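Local atomic coordinates of glycosyl hydrolases family 2, sugar binding domain protein (Bacteroides uniformis str. 3978 T3 ii, PDB entry 6D1P), a protein that is a gut-bacterial beta-glucuronidase of glycoside hydrolase family 2, which probably hydrolyses the O-glycosidic bonds of glucuronic acid conjugates. Residues Glu639-Val645 and Leu676-Leu682; Glu684-Thr690 and Asp702-Tyr708. All blocks are in the same frame, centred on the assembly; numbering follows the deposited sequence.

Interaction 1 (Glu639-Val645 and Leu676-Leu682); sequences EPKEILV and LRWNVPL
Strands 641-645 and 677-680 pair antiparallel, Lys641 opposite Val680 and Ile643 opposite Trp678, at one edge of the smaller sheet in a two-sheet, all-beta part of the chain. Strand 623-625 flanks 641-647 on its other side, and the second sheet, with strand 651-656, packs against the face bearing Ile643, Trp678 and Val680. The layout fits the immunoglobulin-like sandwich expected of this E-set family.

Backbone bonds set the register. Ile643 N reaches Trp678 O at 2.8 Å, and Trp678 N returns to Ile643 O at 3.1 Å. Val645 N to Leu676 O (3.0 Å) carries the bonding to Leu676, one residue before strand 677-680 starts. Around Lys641 and Val680 it is less regular: the bond from Val680 N to Lys641 O, 2.8 Å long, is bent to 130° at the hydrogen.

On the inner face, CG1 of Ile643 lies anti to the carbonyl carbon (chi1 -69°), and the chain runs on obliquely until CD1 meets Val680 CB at 3.7 Å. Val645 sends CG2 to CZ3 of the Trp678 indole at 3.8 Å, while Lys664 makes a cation-pi contact with the same indole. Further along, Leu682 CD1 comes within 3.8 Å of Lys641 CB, the two side chains crossing at about a right angle; the Lys641 ammonium turns back to Glu639 in a weak salt bridge.

The opposite face is mixed. Leu644 CD2 sits 3.7 Å from Arg677 CB, but the guanidinium runs away to Asp670 and Pro672 O, and Glu642 salt-bridges Arg555 on helix 550-564. Chemically, then, the pairing is fixed by main-chain bonds; its inner face is largely hydrocarbon, charged only at its Lys641 end, and its outer face spends its charges on neighbours, one of them in the barrel domain.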
# COMPACT_ATOMS: atom_id res chain seq x y z
N GLU A 639 6.64 -47.63 -27.81
CA GLU A 639 7.67 -47.72 -26.78
C GLU A 639 7.04 -48.02 -25.42
O GLU A 639 6.05 -47.38 -25.05
CB GLU A 639 8.45 -46.40 -26.70
CG GLU A 639 9.05 -46.17 -25.33
CD GLU A 639 9.90 -44.92 -25.25
OE1 GLU A 639 9.53 -43.88 -25.85
OE2 GLU A 639 10.94 -44.97 -24.57
N PRO A 640 7.58 -48.98 -24.66
CA PRO A 640 6.99 -49.28 -23.34
C PRO A 640 7.25 -48.14 -22.36
O PRO A 640 8.35 -47.59 -22.29
CB PRO A 640 7.71 -50.56 -22.92
CG PRO A 640 9.03 -50.48 -23.61
CD PRO A 640 8.78 -49.80 -24.93
N LYS A 641 6.22 -47.80 -21.60
CA LYS A 641 6.23 -46.63 -20.73
C LYS A 641 6.06 -47.04 -19.28
O LYS A 641 5.24 -47.91 -18.97
CB LYS A 641 5.12 -45.62 -21.11
CG LYS A 641 5.50 -44.75 -22.28
CD LYS A 641 6.82 -44.01 -21.99
CE LYS A 641 7.27 -43.21 -23.20
NZ LYS A 641 8.59 -42.55 -23.04
N GLU A 642 6.83 -46.39 -18.41
CA GLU A 642 6.84 -46.72 -16.99
C GLU A 642 5.63 -46.14 -16.28
O GLU A 642 5.20 -45.01 -16.55
CB GLU A 642 8.13 -46.19 -16.36
CG GLU A 642 8.21 -46.29 -14.86
CD GLU A 642 9.10 -45.20 -14.29
OE1 GLU A 642 8.65 -44.01 -14.26
OE2 GLU A 642 10.25 -45.51 -13.91
N ILE A 643 5.07 -46.93 -15.36
CA ILE A 643 3.98 -46.53 -14.47
C ILE A 643 4.40 -46.91 -13.06
O ILE A 643 4.74 -48.07 -12.80
CB ILE A 643 2.64 -47.22 -14.84
CG1 ILE A 643 2.09 -46.70 -16.16
CG2 ILE A 643 1.59 -47.03 -13.76
CD1 ILE A 643 2.59 -47.45 -17.37
N LEU A 644 4.38 -45.95 -12.14
CA LEU A 644 4.71 -46.20 -10.75
C LEU A 644 3.44 -46.14 -9.91
O LEU A 644 2.53 -45.35 -10.18
CB LEU A 644 5.72 -45.18 -10.21
CG LEU A 644 6.93 -44.85 -11.08
CD1 LEU A 644 7.67 -43.58 -10.58
CD2 LEU A 644 7.86 -46.04 -11.20
N VAL A 645 3.37 -46.96 -8.87
CA VAL A 645 2.22 -46.96 -7.99
C VAL A 645 2.72 -46.82 -6.56
O VAL A 645 3.70 -47.48 -6.17
CB VAL A 645 1.37 -48.23 -8.15
CG1 VAL A 645 0.25 -48.20 -7.15
CG2 VAL A 645 0.82 -48.31 -9.56
N LEU A 676 6.41 -51.72 -6.92
CA LEU A 676 5.12 -51.59 -7.60
C LEU A 676 5.28 -50.67 -8.81
O LEU A 676 4.86 -49.51 -8.84
CB LEU A 676 4.06 -51.08 -6.64
CG LEU A 676 4.12 -51.82 -5.29
CD1 LEU A 676 3.11 -51.29 -4.27
CD2 LEU A 676 3.97 -53.36 -5.48
N ARG A 677 5.92 -51.21 -9.85
CA ARG A 677 6.14 -50.48 -11.08
C ARG A 677 6.06 -51.46 -12.24
O ARG A 677 6.47 -52.61 -12.11
CB ARG A 677 7.49 -49.75 -11.10
CG ARG A 677 8.71 -50.68 -10.89
CD ARG A 677 10.02 -49.91 -11.00
NE ARG A 677 11.16 -50.81 -11.00
CZ ARG A 677 11.72 -51.30 -9.89
NH1 ARG A 677 11.24 -50.98 -8.69
NH2 ARG A 677 12.76 -52.13 -9.98
N TRP A 678 5.52 -50.98 -13.36
CA TRP A 678 5.36 -51.72 -14.61
C TRP A 678 5.81 -50.86 -15.77
O TRP A 678 5.67 -49.63 -15.76
CB TRP A 678 3.89 -52.11 -14.86
CG TRP A 678 3.33 -53.06 -13.87
CD1 TRP A 678 3.11 -54.39 -14.06
CD2 TRP A 678 2.92 -52.76 -12.53
NE1 TRP A 678 2.57 -54.95 -12.92
CE2 TRP A 678 2.45 -53.97 -11.97
CE3 TRP A 678 2.90 -51.60 -11.76
CZ2 TRP A 678 1.96 -54.04 -10.67
CZ3 TRP A 678 2.43 -51.68 -10.46
CH2 TRP A 678 1.96 -52.89 -9.93
N ASN A 679 6.37 -51.50 -16.79
CA ASN A 679 6.53 -50.87 -18.09
C ASN A 679 5.44 -51.40 -19.00
O ASN A 679 5.07 -52.57 -18.92
CB ASN A 679 7.91 -51.14 -18.68
CG ASN A 679 9.00 -50.37 -17.96
OD1 ASN A 679 8.82 -49.93 -16.82
ND2 ASN A 679 10.14 -50.19 -18.62
N VAL A 680 4.88 -50.53 -19.82
CA VAL A 680 3.61 -50.84 -20.47
C VAL A 680 3.57 -50.17 -21.84
O VAL A 680 4.12 -49.08 -22.01
CB VAL A 680 2.42 -50.40 -19.60
CG1 VAL A 680 1.13 -50.64 -20.31
CG2 VAL A 680 2.40 -51.11 -18.24
N PRO A 681 2.96 -50.79 -22.85
CA PRO A 681 2.65 -50.05 -24.07
C PRO A 681 1.46 -49.13 -23.82
O PRO A 681 0.52 -49.48 -23.10
CB PRO A 681 2.30 -51.15 -25.08
CG PRO A 681 1.71 -52.23 -24.23
CD PRO A 681 2.57 -52.21 -22.97
N LEU A 682 1.52 -47.95 -24.42
CA LEU A 682 0.37 -47.06 -24.46
C LEU A 682 0.07 -46.77 -25.92
O LEU A 682 0.99 -46.60 -26.74
CB LEU A 682 0.64 -45.75 -23.70
CG LEU A 682 1.09 -45.87 -22.23
CD1 LEU A 682 1.56 -44.53 -21.70
CD2 LEU A 682 -0.03 -46.43 -21.37

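Interaction 2 (Glu684-Thr690 and Asp702-Tyr708)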
# COMPACT_ATOMS: atom_id res chain seq x y z
N GLU A 684 -1.49 -44.36 -28.93
CA GLU A 684 -1.89 -43.00 -29.23
C GLU A 684 -3.32 -42.78 -28.78
O GLU A 684 -4.16 -43.67 -28.89
CB GLU A 684 -1.78 -42.74 -30.73
CG GLU A 684 -0.43 -43.08 -31.30
CD GLU A 684 -0.17 -42.35 -32.60
OE1 GLU A 684 -1.09 -41.64 -33.10
OE2 GLU A 684 0.97 -42.47 -33.12
N GLY A 685 -3.58 -41.60 -28.25
CA GLY A 685 -4.91 -41.31 -27.77
C GLY A 685 -5.06 -41.63 -26.30
O GLY A 685 -4.09 -41.65 -25.55
N ASN A 686 -6.30 -41.87 -25.89
CA ASN A 686 -6.60 -42.10 -24.49
C ASN A 686 -6.16 -43.49 -24.06
O ASN A 686 -6.12 -44.43 -24.87
CB ASN A 686 -8.09 -41.93 -24.21
CG ASN A 686 -8.38 -41.61 -22.74
OD1 ASN A 686 -7.59 -40.95 -22.05
ND2 ASN A 686 -9.53 -42.08 -22.26
N ASN A 687 -5.83 -43.62 -22.79
CA ASN A 687 -5.47 -44.90 -22.19
C ASN A 687 -6.08 -44.98 -20.80
O ASN A 687 -6.02 -44.00 -20.04
CB ASN A 687 -3.96 -45.08 -22.10
CG ASN A 687 -3.32 -45.25 -23.45
OD1 ASN A 687 -3.02 -46.37 -23.86
ND2 ASN A 687 -3.10 -44.15 -24.15
N LYS A 688 -6.67 -46.12 -20.47
CA LYS A 688 -7.18 -46.36 -19.13
C LYS A 688 -6.18 -47.23 -18.37
O LYS A 688 -5.71 -48.24 -18.90
CB LYS A 688 -8.55 -47.01 -19.16
CG LYS A 688 -9.26 -47.00 -17.81
CD LYS A 688 -10.73 -47.34 -17.99
CE LYS A 688 -11.12 -48.54 -17.14
NZ LYS A 688 -12.40 -49.19 -17.62
N ILE A 689 -5.82 -46.80 -17.17
CA ILE A 689 -4.86 -47.49 -16.32
C ILE A 689 -5.52 -47.66 -14.97
O ILE A 689 -5.93 -46.68 -14.35
CB ILE A 689 -3.54 -46.72 -16.19
CG1 ILE A 689 -2.73 -46.83 -17.48
CG2 ILE A 689 -2.72 -47.24 -15.01
CD1 ILE A 689 -2.05 -45.55 -17.90
N THR A 690 -5.66 -48.90 -14.53
CA THR A 690 -6.26 -49.16 -13.24
C THR A 690 -5.32 -50.03 -12.42
O THR A 690 -4.44 -50.71 -12.95
CB THR A 690 -7.61 -49.86 -13.37
OG1 THR A 690 -7.41 -51.15 -13.94
CG2 THR A 690 -8.54 -49.04 -14.25
N ASP A 702 -7.85 -48.01 -7.79
CA ASP A 702 -7.58 -46.66 -8.26
C ASP A 702 -7.54 -46.72 -9.78
O ASP A 702 -7.37 -47.79 -10.37
CB ASP A 702 -6.26 -46.12 -7.69
CG ASP A 702 -6.00 -44.65 -8.04
OD1 ASP A 702 -6.97 -43.87 -8.18
OD2 ASP A 702 -4.81 -44.28 -8.18
N GLU A 703 -7.72 -45.56 -10.41
CA GLU A 703 -7.79 -45.46 -11.86
C GLU A 703 -7.38 -44.06 -12.31
O GLU A 703 -7.80 -43.07 -11.72
CB GLU A 703 -9.20 -45.78 -12.40
CG GLU A 703 -9.42 -45.34 -13.87
CD GLU A 703 -10.90 -45.20 -14.28
OE1 GLU A 703 -11.73 -46.04 -13.85
OE2 GLU A 703 -11.23 -44.24 -15.03
N ILE A 704 -6.57 -43.99 -13.36
CA ILE A 704 -6.31 -42.74 -14.05
C ILE A 704 -6.44 -43.00 -15.54
O ILE A 704 -6.35 -44.14 -16.01
CB ILE A 704 -4.91 -42.16 -13.74
CG1 ILE A 704 -3.81 -43.01 -14.40
CG2 ILE A 704 -4.68 -42.06 -12.23
CD1 ILE A 704 -2.42 -42.44 -14.23
N GLN A 705 -6.67 -41.93 -16.29
CA GLN A 705 -6.60 -41.96 -17.74
C GLN A 705 -5.56 -40.95 -18.18
O GLN A 705 -5.41 -39.90 -17.55
CB GLN A 705 -7.96 -41.64 -18.36
CG GLN A 705 -9.08 -42.56 -17.89
CD GLN A 705 -10.38 -42.32 -18.64
OE1 GLN A 705 -10.37 -41.82 -19.77
NE2 GLN A 705 -11.50 -42.67 -18.02
N GLN A 706 -4.83 -41.26 -19.25
CA GLN A 706 -3.82 -40.35 -19.77
C GLN A 706 -3.77 -40.48 -21.29
O GLN A 706 -3.85 -41.58 -21.83
CB GLN A 706 -2.42 -40.63 -19.21
CG GLN A 706 -2.29 -40.62 -17.70
CD GLN A 706 -0.90 -41.06 -17.22
OE1 GLN A 706 -0.36 -42.07 -17.70
NE2 GLN A 706 -0.31 -40.29 -16.29
N GLU A 707 -3.64 -39.35 -21.97
CA GLU A 707 -3.34 -39.39 -23.39
C GLU A 707 -1.88 -39.74 -23.60
O GLU A 707 -1.01 -39.41 -22.79
CB GLU A 707 -3.64 -38.04 -24.04
CG GLU A 707 -5.09 -37.58 -23.89
CD GLU A 707 -5.99 -38.15 -24.96
OE1 GLU A 707 -5.47 -38.55 -26.03
OE2 GLU A 707 -7.23 -38.19 -24.73
N TYR A 708 -1.61 -40.41 -24.71
CA TYR A 708 -0.24 -40.72 -25.08
C TYR A 708 0.03 -40.04 -26.41
O TYR A 708 -0.68 -40.28 -27.39
CB TYR A 708 -0.01 -42.24 -25.18
CG TYR A 708 1.43 -42.58 -25.44
CD1 TYR A 708 2.43 -42.21 -24.53
CD2 TYR A 708 1.82 -43.26 -26.58
CE1 TYR A 708 3.77 -42.51 -24.76
CE2 TYR A 708 3.15 -43.57 -26.82
CZ TYR A 708 4.12 -43.20 -25.91
OH TYR A 708 5.45 -43.50 -26.13
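The amides of Asn686 and Gln705 meet diagonally across the hairpin of strands 685-695 and 698-709, their planes 47° apart. Asn686 ND2 gives a nearly straight bond to Gln705 OE1 (2.6 Å), and that oxygen lies in the Asn686 amide plane. Asn686 is set for this by CG standing opposite its backbone N (chi1 -157°). From its other end, Gln705 NE2 makes a weak bond to Glu703 OE2 at 3.4 Å. Glu703 in turn lays its CB against Thr690 CG2 at 3.8 Å.

On the other face, Asn687 ND2 packs on Tyr708 CB at 3.8 Å, the amide plane nearly perpendicular to the ring beyond. Arg683 O and Asn657 take up the two ends of that amide, and the Tyr708 hydroxyl bonds to Lys636 O. Further along, Ile689 CB packs on Ile704 CG1 at 4.1 Å. Ile689 also brings CD1 to 3.9 Å from Gln706 OE1, an oxygen hydrogen-bonded by Arg633. Ile689 N to Ile704 O and Ile704 N to Ile689 O are both 2.9 Å.

One short amide-amide bond, extended weakly to a carboxylate, thus ties the exposed face, whereas the buried polar groups facing the core are satisfied by neighbouring loops and strands.

From the N terminus, the chain enters strand 641-647, makes the hairpin 651-656 and 659-665 in the second sheet, and returns to the first as 677-680; there interaction 1 closes a loop of 30 residues. Leu682 then leads straight over to the second sheet, where 685-695 turns tightly into 698-709 and interaction 2 closes a hairpin. The contacts are therefore in series, neither nested nor crossed, one in each of the two packed sheets, their centres about 12 Å apart. They meet at Tyr708: its ring CD2 lies 3.4 Å from Leu682 O, and its OH 3.5 Å from Lys641 CE.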